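Local coordinates for protein sesquisabinene B synthase 2 (Santalum album, PDB 6A2A) that probably cyclises farnesyl diphosphate to the sesquiterpene sesquisabinene B in a magnesium- or manganese-dependent reaction, as a plant terpene synthase, at residues A[51-56]-A[249-254]; A[58-63]-A[241-246]; A[218-223]-A[525-530]; A[447-452]-A[519-524]. All blocks are in the same frame, centred on the assembly; numbering follows the deposited sequence.

Contact 1: A[51-56]-A[249-254]; sequences CTVEEK and FNIVQS
Val53 meets Asn250, Ile251 and Ser254 where the loop leading into helix 55-73 crosses helix 239-270, a loop-on-helix packing in the all-helical terpene synthase fold. The close part of the contact is a single valine. One methyl, CG1, stands anti to its own backbone N (chi1 176°) and reaches Ile251 CG1 at 4.1 Å, the two side chains crossing at about a right angle. The other methyl, CG2, comes over the helix backbone, 3.9 Å from Asn250 O, with Ser254 CB somewhat farther off. Asn250 offers mainly its backbone carbonyl here; its side-chain OD1 accepts from Ile561 N in the C-terminal tail. The loose, solvent side is formed by Thr52, Glu54, Glu55 and Lys56, which are exposed and do not contact residues 249-254; Glu54 occupies the N-cap position of helix 55-73. Beside the valine, the hydroxyl of Ser254 is turned back on its own helix, OG donating at 2.7 Å to a lone pair of Ile251 O in the carbonyl plane.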
loop_
_atom_site.group_PDB
_atom_site.type_symbol
_atom_site.label_atom_id
_atom_site.label_comp_id
_atom_site.label_asym_id
_atom_site.label_seq_id
_atom_site.Cartn_x
_atom_site.Cartn_y
_atom_site.Cartn_z
ATOM N N CYS A 51 -15.624 -8.947 -11.742
ATOM C CA CYS A 51 -15.289 -9.656 -12.999
ATOM C C CYS A 51 -14.517 -10.953 -12.711
ATOM O O CYS A 51 -13.826 -11.489 -13.600
ATOM C CB CYS A 51 -14.470 -8.752 -13.920
ATOM S SG CYS A 51 -15.304 -7.193 -14.334
ATOM N N THR A 52 -14.639 -11.474 -11.492
ATOM C CA THR A 52 -13.944 -12.703 -11.140
ATOM C C THR A 52 -14.181 -13.753 -12.235
ATOM O O THR A 52 -15.337 -14.013 -12.583
ATOM C CB THR A 52 -14.421 -13.243 -9.788
ATOM O OG1 THR A 52 -14.496 -12.143 -8.880
ATOM C CG2 THR A 52 -13.510 -14.327 -9.252
ATOM N N VAL A 53 -13.108 -14.329 -12.780
ATOM C CA VAL A 53 -13.216 -15.379 -13.815
ATOM C C VAL A 53 -13.586 -16.689 -13.115
ATOM O O VAL A 53 -12.865 -17.120 -12.253
ATOM C CB VAL A 53 -11.905 -15.549 -14.608
ATOM C CG1 VAL A 53 -11.996 -16.693 -15.615
ATOM C CG2 VAL A 53 -11.487 -14.261 -15.306
ATOM N N GLU A 54 -14.682 -17.305 -13.525
ATOM C CA GLU A 54 -15.218 -18.488 -12.838
ATOM C C GLU A 54 -14.233 -19.652 -12.959
ATOM O O GLU A 54 -13.627 -19.838 -14.029
ATOM C CB GLU A 54 -16.546 -18.910 -13.464
ATOM C CG GLU A 54 -17.614 -17.832 -13.470
ATOM C CD GLU A 54 -18.851 -18.252 -14.242
ATOM O OE1 GLU A 54 -19.523 -19.205 -13.788
ATOM O OE2 GLU A 54 -19.129 -17.650 -15.302
ATOM N N GLU A 55 -14.113 -20.435 -11.881
ATOM C CA GLU A 55 -13.161 -21.573 -11.791
ATOM C C GLU A 55 -13.273 -22.483 -13.025
ATOM O O GLU A 55 -12.276 -23.076 -13.466
ATOM C CB GLU A 55 -13.409 -22.382 -10.512
ATOM C CG GLU A 55 -12.544 -23.629 -10.379
ATOM C CD GLU A 55 -11.039 -23.432 -10.487
ATOM O OE1 GLU A 55 -10.506 -22.540 -9.792
ATOM O OE2 GLU A 55 -10.392 -24.184 -11.251
ATOM N N LYS A 56 -14.472 -22.609 -13.580
ATOM C CA LYS A 56 -14.671 -23.523 -14.703
ATOM C C LYS A 56 -14.029 -22.923 -15.965
ATOM O O LYS A 56 -13.615 -23.655 -16.845
ATOM C CB LYS A 56 -16.158 -23.840 -14.888
ATOM C CG LYS A 56 -17.014 -22.695 -15.404
ATOM C CD LYS A 56 -18.305 -23.137 -16.041
ATOM C CE LYS A 56 -19.277 -21.983 -16.213
ATOM N NZ LYS A 56 -20.311 -22.258 -17.242
ATOM N N PHE A 249 -7.544 -13.311 -22.456
ATOM C CA PHE A 249 -7.710 -11.868 -22.326
ATOM C C PHE A 249 -8.387 -11.536 -21.007
ATOM O O PHE A 249 -7.877 -10.725 -20.224
ATOM C CB PHE A 249 -8.516 -11.264 -23.466
ATOM C CG PHE A 249 -8.373 -9.767 -23.504
ATOM C CD1 PHE A 249 -9.175 -8.966 -22.719
ATOM C CD2 PHE A 249 -7.357 -9.178 -24.231
ATOM C CE1 PHE A 249 -8.976 -7.599 -22.683
ATOM C CE2 PHE A 249 -7.192 -7.806 -24.219
ATOM C CZ PHE A 249 -7.980 -7.031 -23.432
ATOM N N ASN A 250 -9.524 -12.177 -20.732
ATOM C CA ASN A 250 -10.241 -11.902 -19.507
ATOM C C ASN A 250 -9.410 -12.269 -18.265
ATOM O O ASN A 250 -9.515 -11.556 -17.235
ATOM C CB ASN A 250 -11.604 -12.595 -19.483
ATOM C CG ASN A 250 -12.624 -11.986 -20.411
ATOM O OD1 ASN A 250 -12.391 -10.957 -21.069
ATOM N ND2 ASN A 250 -13.772 -12.639 -20.496
ATOM N N ILE A 251 -8.618 -13.334 -18.304
ATOM C CA ILE A 251 -7.854 -13.726 -17.129
ATOM C C ILE A 251 -6.773 -12.656 -16.856
ATOM O O ILE A 251 -6.617 -12.209 -15.727
ATOM C CB ILE A 251 -7.240 -15.119 -17.314
ATOM C CG1 ILE A 251 -8.350 -16.176 -17.348
ATOM C CG2 ILE A 251 -6.203 -15.407 -16.251
ATOM C CD1 ILE A 251 -7.879 -17.548 -17.810
ATOM N N VAL A 252 -6.058 -12.274 -17.906
ATOM C CA VAL A 252 -5.038 -11.214 -17.773
ATOM C C VAL A 252 -5.742 -9.940 -17.290
ATOM O O VAL A 252 -5.262 -9.322 -16.344
ATOM C CB VAL A 252 -4.271 -10.972 -19.079
ATOM C CG1 VAL A 252 -3.282 -9.824 -18.915
ATOM C CG2 VAL A 252 -3.532 -12.209 -19.529
ATOM N N GLN A 253 -6.867 -9.588 -17.874
ATOM C CA GLN A 253 -7.576 -8.393 -17.461
ATOM C C GLN A 253 -7.856 -8.425 -15.958
ATOM O O GLN A 253 -7.858 -7.354 -15.316
ATOM C CB GLN A 253 -8.852 -8.226 -18.272
ATOM C CG GLN A 253 -9.603 -6.956 -18.001
ATOM C CD GLN A 253 -10.954 -6.930 -18.669
ATOM O OE1 GLN A 253 -11.868 -7.653 -18.264
ATOM N NE2 GLN A 253 -11.083 -6.134 -19.717
ATOM N N SER A 254 -8.211 -9.601 -15.392
ATOM C CA SER A 254 -8.535 -9.673 -13.923
ATOM C C SER A 254 -7.304 -9.318 -13.092
ATOM O O SER A 254 -7.482 -8.738 -12.046
ATOM C CB SER A 254 -9.096 -11.028 -13.462
ATOM O OG SER A 254 -8.068 -12.031 -13.424
#

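Contact 2: A[58-63]-A[241-246]; sequences LKLADK and LLRYAK
Leu60 and Tyr244 both carry CG anti to the backbone N (chi1 179° and -178°), and these torsions extend a branched chain from helix 55-73 and a ring from helix 239-270 across the gap between them, a helix-helix packing of the all-helical terpene synthase fold. Arg243 answers Leu60 differently: its chain bends at chi3 (62°), bringing NH1 to 3.8 Å from Leu60 CD1, with the two side chains crossing roughly at right angles. Across to residues 58-63 the phenol ring of Tyr244 meets main chain, and it also packs on Leu64 and Lys65. Its CE1 lies 3.4 Å from Ala61 O, which approaches the ring obliquely; the small alanine probably allows the backbones this close approach. The guanidinium has its charged partner beyond the two helices, a salt bridge from Arg243 NE to Glu565 OE2 near the C-terminus. Leu60 and Ala61 pack further on Leu247, one turn along helix 239-270, while Leu241 and Leu242 rest on Tyr231 of helix 220-232, placing helix 239-270 between its two neighbours.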
loop_
_atom_site.group_PDB
_atom_site.type_symbol
_atom_site.label_atom_id
_atom_site.label_comp_id
_atom_site.label_asym_id
_atom_site.label_seq_id
_atom_site.Cartn_x
_atom_site.Cartn_y
_atom_site.Cartn_z
ATOM N N LEU A 58 -11.226 -20.958 -15.755
ATOM C CA LEU A 58 -9.774 -21.219 -15.491
ATOM C C LEU A 58 -9.330 -22.590 -16.015
ATOM O O LEU A 58 -8.238 -22.732 -16.570
ATOM C CB LEU A 58 -9.510 -21.150 -13.984
ATOM C CG LEU A 58 -8.992 -19.825 -13.426
ATOM C CD1 LEU A 58 -9.361 -18.645 -14.326
ATOM C CD2 LEU A 58 -9.496 -19.611 -12.003
ATOM N N LYS A 59 -10.128 -23.618 -15.748
ATOM C CA LYS A 59 -9.786 -24.989 -16.163
ATOM C C LYS A 59 -9.927 -25.099 -17.696
ATOM O O LYS A 59 -9.074 -25.661 -18.341
ATOM C CB LYS A 59 -10.645 -25.965 -15.341
ATOM C CG LYS A 59 -10.640 -27.425 -15.773
ATOM C CD LYS A 59 -9.629 -28.299 -15.047
ATOM C CE LYS A 59 -8.827 -29.177 -15.989
ATOM N NZ LYS A 59 -8.140 -28.375 -17.035
ATOM N N LEU A 60 -10.952 -24.493 -18.280
ATOM C CA LEU A 60 -11.104 -24.465 -19.729
ATOM C C LEU A 60 -9.907 -23.752 -20.380
ATOM O O LEU A 60 -9.413 -24.176 -21.443
ATOM C CB LEU A 60 -12.425 -23.772 -20.055
ATOM C CG LEU A 60 -12.768 -23.610 -21.533
ATOM C CD1 LEU A 60 -12.931 -24.958 -22.240
ATOM C CD2 LEU A 60 -14.035 -22.785 -21.674
ATOM N N ALA A 61 -9.400 -22.695 -19.738
ATOM C CA ALA A 61 -8.237 -21.973 -20.293
ATOM C C ALA A 61 -6.997 -22.874 -20.360
ATOM O O ALA A 61 -6.268 -22.868 -21.351
ATOM C CB ALA A 61 -7.972 -20.728 -19.466
ATOM N N ASP A 62 -6.729 -23.638 -19.308
ATOM C CA ASP A 62 -5.560 -24.551 -19.343
ATOM C C ASP A 62 -5.735 -25.607 -20.453
ATOM O O ASP A 62 -4.770 -25.962 -21.135
ATOM C CB ASP A 62 -5.347 -25.237 -18.000
ATOM C CG ASP A 62 -5.270 -24.238 -16.840
ATOM O OD1 ASP A 62 -4.248 -23.537 -16.727
ATOM O OD2 ASP A 62 -6.243 -24.146 -16.053
ATOM N N LYS A 63 -6.976 -26.053 -20.635
ATOM C CA LYS A 63 -7.288 -27.093 -21.615
ATOM C C LYS A 63 -7.109 -26.506 -23.011
ATOM O O LYS A 63 -6.438 -27.087 -23.836
ATOM C CB LYS A 63 -8.705 -27.647 -21.447
ATOM C CG LYS A 63 -9.101 -28.721 -22.463
ATOM C CD LYS A 63 -10.453 -29.364 -22.193
ATOM C CE LYS A 63 -11.386 -29.328 -23.385
ATOM N NZ LYS A 63 -12.636 -28.604 -23.048
ATOM N N LEU A 241 -8.629 -21.236 -31.174
ATOM C CA LEU A 241 -7.648 -20.142 -30.930
ATOM C C LEU A 241 -8.425 -18.908 -30.445
ATOM O O LEU A 241 -8.046 -18.299 -29.444
ATOM C CB LEU A 241 -6.843 -19.842 -32.200
ATOM C CG LEU A 241 -5.844 -18.682 -32.073
ATOM C CD1 LEU A 241 -4.865 -18.935 -30.930
ATOM C CD2 LEU A 241 -5.092 -18.431 -33.351
ATOM N N LEU A 242 -9.519 -18.568 -31.141
ATOM C CA LEU A 242 -10.332 -17.415 -30.818
ATOM C C LEU A 242 -10.858 -17.557 -29.397
ATOM O O LEU A 242 -10.758 -16.608 -28.597
ATOM C CB LEU A 242 -11.487 -17.225 -31.815
ATOM C CG LEU A 242 -12.469 -16.107 -31.457
ATOM C CD1 LEU A 242 -11.780 -14.738 -31.513
ATOM C CD2 LEU A 242 -13.702 -16.110 -32.352
ATOM N N ARG A 243 -11.422 -18.723 -29.076
ATOM C CA ARG A 243 -11.961 -18.953 -27.769
ATOM C C ARG A 243 -10.874 -18.776 -26.694
ATOM O O ARG A 243 -11.133 -18.158 -25.645
ATOM C CB ARG A 243 -12.573 -20.362 -27.696
ATOM C CG ARG A 243 -13.941 -20.471 -28.367
ATOM C CD ARG A 243 -14.412 -21.925 -28.509
ATOM N NE ARG A 243 -14.584 -22.590 -27.218
ATOM C CZ ARG A 243 -14.212 -23.842 -26.956
ATOM N NH1 ARG A 243 -14.233 -24.290 -25.709
ATOM N NH2 ARG A 243 -13.782 -24.625 -27.932
ATOM N N TYR A 244 -9.691 -19.329 -26.913
ATOM C CA TYR A 244 -8.587 -19.201 -25.966
ATOM C C TYR A 244 -8.170 -17.716 -25.829
ATOM O O TYR A 244 -7.895 -17.268 -24.711
ATOM C CB TYR A 244 -7.366 -20.021 -26.372
ATOM C CG TYR A 244 -6.234 -19.931 -25.380
ATOM C CD1 TYR A 244 -6.398 -20.300 -24.058
ATOM C CD2 TYR A 244 -5.022 -19.386 -25.747
ATOM C CE1 TYR A 244 -5.390 -20.135 -23.124
ATOM C CE2 TYR A 244 -3.988 -19.245 -24.828
ATOM C CZ TYR A 244 -4.183 -19.595 -23.512
ATOM O OH TYR A 244 -3.161 -19.510 -22.623
ATOM N N ALA A 245 -8.147 -17.005 -26.932
ATOM C CA ALA A 245 -7.758 -15.577 -26.966
ATOM C C ALA A 245 -8.677 -14.727 -26.086
ATOM O O ALA A 245 -8.199 -13.882 -25.292
ATOM C CB ALA A 245 -7.745 -15.052 -28.385
ATOM N N LYS A 246 -9.971 -14.996 -26.140
ATOM C CA LYS A 246 -10.935 -14.279 -25.316
ATOM C C LYS A 246 -10.792 -14.662 -23.845
ATOM O O LYS A 246 -10.905 -13.814 -22.943
ATOM C CB LYS A 246 -12.362 -14.552 -25.799
ATOM C CG LYS A 246 -12.649 -14.052 -27.210
ATOM C CD LYS A 246 -14.091 -14.264 -27.617
ATOM C CE LYS A 246 -14.387 -13.678 -28.973
ATOM N NZ LYS A 246 -15.770 -14.007 -29.392
#

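Contact 3: A[218-223]-A[525-530]; sequences RTIRYE and TVNVVR
Asn527 and Arg530 of helix 521-535 meet the lead-in and first residue of helix 220-232. Taken in order, Val526 comes first and sets CG1 over the centre of one face of the Arg530 guanidinium, 3.7 Å above its plane. Asn527 follows, its ND2 lying 4.2 Å from Ile220 CD1. Its OD1 accepts from Arg530 NH1 at 3.0 Å in a nearly straight bond (171°), lying in the guanidinium plane although the donor is tilted from the carbonyl plane. A water that accepts from Ile220 N also lies near Asn527 OD1, a weak link. With CG anti to the carbonyl carbon (chi1 -72°), Arg530 runs an extended chain alongside Arg218 O, which is 3.2 Å from CD, while NE donates to His216 O. A leucine in place of Arg530 would probably leave His216 O without NE and Asn527 OD1 without NH1 as donors. Thr219 CG2 packs 3.8 Å from Arg530 O, and Thr219 OG1 receives Tyr222 N at 3.2 Å: a classic threonine N-cap, buried at a helix junction of the terpene synthase fold.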
loop_
_atom_site.group_PDB
_atom_site.type_symbol
_atom_site.label_atom_id
_atom_site.label_comp_id
_atom_site.label_asym_id
_atom_site.label_seq_id
_atom_site.Cartn_x
_atom_site.Cartn_y
_atom_site.Cartn_z
ATOM N N ARG A 218 2.461 -0.572 -32.899
ATOM C CA ARG A 218 1.335 -0.649 -31.976
ATOM C C ARG A 218 1.723 -1.423 -30.726
ATOM O O ARG A 218 2.616 -2.293 -30.743
ATOM C CB ARG A 218 0.110 -1.267 -32.691
ATOM C CG ARG A 218 -0.502 -0.346 -33.729
ATOM C CD ARG A 218 -1.707 -0.973 -34.494
ATOM N NE ARG A 218 -2.397 0.004 -35.286
ATOM C CZ ARG A 218 -3.328 0.847 -34.816
ATOM N NH1 ARG A 218 -3.596 0.896 -33.518
ATOM N NH2 ARG A 218 -3.926 1.669 -35.646
ATOM N N THR A 219 0.974 -1.217 -29.672
ATOM C CA THR A 219 1.154 -1.944 -28.461
ATOM C C THR A 219 0.617 -3.350 -28.611
ATOM O O THR A 219 -0.287 -3.625 -29.438
ATOM C CB THR A 219 0.491 -1.338 -27.225
ATOM O OG1 THR A 219 -0.925 -1.544 -27.239
ATOM C CG2 THR A 219 0.793 0.144 -27.031
ATOM N N ILE A 220 1.183 -4.221 -27.847
ATOM C CA ILE A 220 0.681 -5.653 -27.863
ATOM C C ILE A 220 -0.734 -5.724 -27.280
ATOM O O ILE A 220 -1.615 -6.281 -27.914
ATOM C CB ILE A 220 1.604 -6.618 -27.124
ATOM C CG1 ILE A 220 2.976 -6.616 -27.787
ATOM C CG2 ILE A 220 1.047 -8.029 -27.132
ATOM C CD1 ILE A 220 4.079 -7.225 -26.915
ATOM N N ARG A 221 -0.964 -5.115 -26.132
ATOM C CA ARG A 221 -2.155 -5.427 -25.350
ATOM C C ARG A 221 -3.383 -4.770 -25.968
ATOM O O ARG A 221 -4.450 -5.414 -26.054
ATOM C CB ARG A 221 -2.021 -4.999 -23.888
ATOM C CG ARG A 221 -3.215 -5.416 -23.033
ATOM C CD ARG A 221 -3.372 -6.931 -23.012
ATOM N NE ARG A 221 -4.439 -7.271 -22.079
ATOM C CZ ARG A 221 -4.924 -8.501 -21.872
ATOM N NH1 ARG A 221 -4.393 -9.557 -22.503
ATOM N NH2 ARG A 221 -5.959 -8.634 -21.059
ATOM N N TYR A 222 -3.262 -3.516 -26.387
ATOM C CA TYR A 222 -4.393 -2.826 -26.988
ATOM C C TYR A 222 -4.661 -3.384 -28.389
ATOM O O TYR A 222 -5.824 -3.422 -28.790
ATOM C CB TYR A 222 -4.201 -1.314 -27.018
ATOM C CG TYR A 222 -4.172 -0.703 -25.646
ATOM C CD1 TYR A 222 -2.979 -0.598 -24.932
ATOM C CD2 TYR A 222 -5.318 -0.228 -25.036
ATOM C CE1 TYR A 222 -2.952 -0.101 -23.636
ATOM C CE2 TYR A 222 -5.293 0.288 -23.752
ATOM C CZ TYR A 222 -4.104 0.356 -23.047
ATOM O OH TYR A 222 -4.033 0.869 -21.779
ATOM N N GLU A 223 -3.609 -3.822 -29.100
ATOM C CA GLU A 223 -3.813 -4.480 -30.403
ATOM C C GLU A 223 -4.569 -5.800 -30.204
ATOM O O GLU A 223 -5.402 -6.161 -31.078
ATOM C CB GLU A 223 -2.477 -4.733 -31.119
ATOM C CG GLU A 223 -2.644 -5.315 -32.524
ATOM C CD GLU A 223 -3.417 -4.468 -33.520
ATOM O OE1 GLU A 223 -3.769 -3.269 -33.261
ATOM O OE2 GLU A 223 -3.805 -5.087 -34.599
ATOM N N THR A 525 12.043 -1.451 -23.796
ATOM C CA THR A 525 12.629 -0.327 -24.508
ATOM C C THR A 525 11.882 -0.068 -25.826
ATOM O O THR A 525 11.704 1.052 -26.245
ATOM C CB THR A 525 14.137 -0.564 -24.686
ATOM O OG1 THR A 525 14.732 -0.665 -23.394
ATOM C CG2 THR A 525 14.825 0.531 -25.444
ATOM N N VAL A 526 11.412 -1.159 -26.449
ATOM C CA VAL A 526 10.667 -1.041 -27.649
ATOM C C VAL A 526 9.213 -0.646 -27.324
ATOM O O VAL A 526 8.676 0.184 -28.031
ATOM C CB VAL A 526 10.716 -2.311 -28.508
ATOM C CG1 VAL A 526 9.886 -2.082 -29.774
ATOM C CG2 VAL A 526 12.161 -2.657 -28.863
ATOM N N ASN A 527 8.627 -1.243 -26.329
ATOM C CA ASN A 527 7.197 -1.134 -26.087
ATOM C C ASN A 527 6.883 0.275 -25.577
ATOM O O ASN A 527 5.778 0.716 -25.808
ATOM C CB ASN A 527 6.717 -2.256 -25.186
ATOM C CG ASN A 527 6.586 -3.553 -25.950
ATOM O OD1 ASN A 527 6.137 -3.517 -27.085
ATOM N ND2 ASN A 527 6.978 -4.657 -25.354
ATOM N N VAL A 528 7.819 0.974 -24.879
ATOM C CA VAL A 528 7.492 2.400 -24.535
ATOM C C VAL A 528 7.264 3.220 -25.796
ATOM O O VAL A 528 6.493 4.170 -25.790
ATOM C CB VAL A 528 8.501 3.098 -23.587
ATOM C CG1 VAL A 528 8.525 2.439 -22.245
ATOM C CG2 VAL A 528 9.899 3.173 -24.147
ATOM N N VAL A 529 7.981 2.928 -26.875
ATOM C CA VAL A 529 7.810 3.646 -28.096
ATOM C C VAL A 529 6.400 3.397 -28.659
ATOM O O VAL A 529 5.699 4.327 -29.081
ATOM C CB VAL A 529 8.897 3.308 -29.125
ATOM C CG1 VAL A 529 8.685 4.106 -30.388
ATOM C CG2 VAL A 529 10.318 3.547 -28.554
ATOM N N ARG A 530 6.049 2.130 -28.678
ATOM C CA ARG A 530 4.698 1.729 -29.175
ATOM C C ARG A 530 3.617 2.426 -28.344
ATOM O O ARG A 530 2.632 2.940 -28.917
ATOM C CB ARG A 530 4.594 0.211 -29.107
ATOM C CG ARG A 530 5.431 -0.502 -30.149
ATOM C CD ARG A 530 5.651 -1.961 -29.789
ATOM N NE ARG A 530 6.263 -2.612 -30.942
ATOM C CZ ARG A 530 6.808 -3.828 -30.922
ATOM N NH1 ARG A 530 6.908 -4.520 -29.784
ATOM N NH2 ARG A 530 7.275 -4.348 -32.062
HETATM O O HOH W 1 3.372 -3.009 -26.472
#

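Contact 4: A[447-452]-A[519-524]; sequences LFVRAS and EPFLSF
Phe448 and Val449 at the start of helix 447-462, in the metal-binding domain of the terpene synthase fold, face Phe521 and Leu522 at the start of helix 521-535. In Phe448, CG lies anti to the backbone N (chi1 -173°), sending the ring outward so that its far edge reaches Leu522. There CE2 touches Leu522 CD2 at 3.7 Å, and CZ comes equally close to Leu522 O, near the ring plane. Leu522 instead has CG anti to the carbonyl carbon (chi1 -70°), and crosses Phe448 at about a right angle. Phe521 repeats the Phe448 torsion (chi1 -173°), bringing its rim to Val449 CG2, 4.0 Å from CE2; this ring also packs edge-to-face with Tyr427. An alanine at Phe448 is likely to open a gap beside Leu522 CD2. Within the first turn of helix 521-535, Ser523 OG donates at 2.7 Å to the syn side of Glu519 OE1, probably helping to hold the turn with the cis peptide bond before Pro520. Across the interface the contact is apolar, resting on dispersion and shape, with an aromatic C-H edge, probably slightly positive, facing a carbonyl oxygen.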
loop_
_atom_site.group_PDB
_atom_site.type_symbol
_atom_site.label_atom_id
_atom_site.label_comp_id
_atom_site.label_asym_id
_atom_site.label_seq_id
_atom_site.Cartn_x
_atom_site.Cartn_y
_atom_site.Cartn_z
ATOM N N LEU A 447 23.149 3.479 -27.398
ATOM C CA LEU A 447 22.297 3.781 -28.575
ATOM C C LEU A 447 20.861 3.234 -28.441
ATOM O O LEU A 447 19.921 3.979 -28.763
ATOM C CB LEU A 447 22.968 3.184 -29.811
ATOM C CG LEU A 447 22.226 3.352 -31.142
ATOM C CD1 LEU A 447 22.066 4.809 -31.499
ATOM C CD2 LEU A 447 22.992 2.619 -32.235
ATOM N N PHE A 448 20.696 2.000 -28.037
ATOM C CA PHE A 448 19.369 1.343 -27.928
ATOM C C PHE A 448 18.429 2.174 -27.057
ATOM O O PHE A 448 17.296 2.377 -27.405
ATOM C CB PHE A 448 19.531 -0.022 -27.276
ATOM C CG PHE A 448 18.306 -0.892 -27.233
ATOM C CD1 PHE A 448 17.549 -1.112 -28.364
ATOM C CD2 PHE A 448 17.948 -1.533 -26.066
ATOM C CE1 PHE A 448 16.440 -1.933 -28.319
ATOM C CE2 PHE A 448 16.842 -2.352 -26.024
ATOM C CZ PHE A 448 16.095 -2.543 -27.152
ATOM N N VAL A 449 18.922 2.594 -25.925
ATOM C CA VAL A 449 18.099 3.370 -24.963
ATOM C C VAL A 449 17.918 4.795 -25.479
ATOM O O VAL A 449 16.837 5.316 -25.374
ATOM C CB VAL A 449 18.757 3.332 -23.580
ATOM C CG1 VAL A 449 17.939 4.089 -22.567
ATOM C CG2 VAL A 449 18.999 1.905 -23.151
ATOM N N ARG A 450 18.952 5.382 -26.022
ATOM C CA ARG A 450 18.873 6.764 -26.535
ATOM C C ARG A 450 17.798 6.837 -27.630
ATOM O O ARG A 450 17.049 7.750 -27.619
ATOM C CB ARG A 450 20.230 7.188 -27.090
ATOM C CG ARG A 450 20.366 8.675 -27.354
ATOM C CD ARG A 450 21.640 9.016 -28.097
ATOM N NE ARG A 450 21.851 10.438 -28.203
ATOM C CZ ARG A 450 22.318 11.093 -29.255
ATOM N NH1 ARG A 450 22.318 12.409 -29.224
ATOM N NH2 ARG A 450 22.793 10.468 -30.318
ATOM N N ALA A 451 17.799 5.881 -28.529
ATOM C CA ALA A 451 16.821 5.830 -29.633
ATOM C C ALA A 451 15.400 5.801 -29.053
ATOM O O ALA A 451 14.571 6.567 -29.485
ATOM C CB ALA A 451 17.108 4.629 -30.493
ATOM N N SER A 452 15.167 4.942 -28.099
ATOM C CA SER A 452 13.842 4.819 -27.449
ATOM C C SER A 452 13.432 6.148 -26.809
ATOM O O SER A 452 12.354 6.598 -27.072
ATOM C CB SER A 452 13.839 3.710 -26.455
ATOM O OG SER A 452 12.610 3.607 -25.802
ATOM N N GLU A 519 15.959 -9.799 -22.248
ATOM C CA GLU A 519 14.559 -9.716 -21.765
ATOM C C GLU A 519 14.522 -9.642 -20.239
ATOM O O GLU A 519 15.326 -10.275 -19.562
ATOM C CB GLU A 519 13.759 -10.920 -22.265
ATOM C CG GLU A 519 13.663 -10.962 -23.786
ATOM C CD GLU A 519 12.844 -9.872 -24.447
ATOM O OE1 GLU A 519 12.273 -9.011 -23.706
ATOM O OE2 GLU A 519 12.822 -9.825 -25.685
ATOM N N PRO A 520 13.576 -8.904 -19.664
ATOM C CA PRO A 520 12.501 -8.199 -20.354
ATOM C C PRO A 520 12.791 -6.738 -20.737
ATOM O O PRO A 520 11.986 -6.098 -21.429
ATOM C CB PRO A 520 11.365 -8.179 -19.331
ATOM C CG PRO A 520 12.095 -8.152 -18.017
ATOM C CD PRO A 520 13.311 -9.031 -18.242
ATOM N N PHE A 521 13.956 -6.231 -20.396
ATOM C CA PHE A 521 14.364 -4.859 -20.759
ATOM C C PHE A 521 14.392 -4.615 -22.272
ATOM O O PHE A 521 13.971 -3.568 -22.686
ATOM C CB PHE A 521 15.721 -4.494 -20.149
ATOM C CG PHE A 521 16.068 -3.044 -20.361
ATOM C CD1 PHE A 521 15.409 -2.053 -19.662
ATOM C CD2 PHE A 521 17.015 -2.671 -21.279
ATOM C CE1 PHE A 521 15.723 -0.717 -19.860
ATOM C CE2 PHE A 521 17.357 -1.341 -21.462
ATOM C CZ PHE A 521 16.684 -0.359 -20.768
ATOM N N LEU A 522 14.780 -5.593 -23.117
ATOM C CA LEU A 522 14.718 -5.382 -24.530
ATOM C C LEU A 522 13.288 -5.045 -24.974
ATOM O O LEU A 522 13.083 -4.171 -25.796
ATOM C CB LEU A 522 15.152 -6.678 -25.218
ATOM C CG LEU A 522 16.621 -7.024 -25.089
ATOM C CD1 LEU A 522 16.825 -8.443 -25.630
ATOM C CD2 LEU A 522 17.503 -6.023 -25.803
ATOM N N SER A 523 12.322 -5.778 -24.462
ATOM C CA SER A 523 10.902 -5.514 -24.799
ATOM C C SER A 523 10.417 -4.159 -24.254
ATOM O O SER A 523 9.675 -3.461 -24.971
ATOM C CB SER A 523 10.037 -6.605 -24.291
ATOM O OG SER A 523 10.268 -7.767 -25.071
ATOM N N PHE A 524 10.833 -3.805 -23.025
ATOM C CA PHE A 524 10.378 -2.548 -22.397
ATOM C C PHE A 524 10.807 -1.389 -23.293
ATOM O O PHE A 524 10.059 -0.435 -23.466
ATOM C CB PHE A 524 10.972 -2.319 -21.006
ATOM C CG PHE A 524 10.633 -3.298 -19.922
ATOM C CD1 PHE A 524 9.571 -4.194 -20.034
ATOM C CD2 PHE A 524 11.412 -3.366 -18.771
ATOM C CE1 PHE A 524 9.290 -5.090 -19.011
ATOM C CE2 PHE A 524 11.128 -4.255 -17.763
ATOM C CZ PHE A 524 10.065 -5.134 -17.876
#

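How the contacts relate
Contacts 1 and 2 join the same pair, helix 55-73 with its leading loop and helix 239-270, and lie in the outer part of the chain, partly buried. Val53 and Ile251 of contact 1 meet Leu58 of contact 2, so that apolar packing links the two, though contact 2 also brings in a guanidinium and a carbonyl. Contacts 3 and 4 are buried, share helix 521-535 and touch through Ser452 OG and Thr525 O, probably a hydrogen bond. Their chemistry differs: contact 3, nearest the centre of the chain, is rich in polar groups, whereas contact 4 is aromatic and aliphatic. Arg221 ties the two groups together, its NH2 probably bonding Phe249 O; contacts 1 and 4 are in series and do not touch.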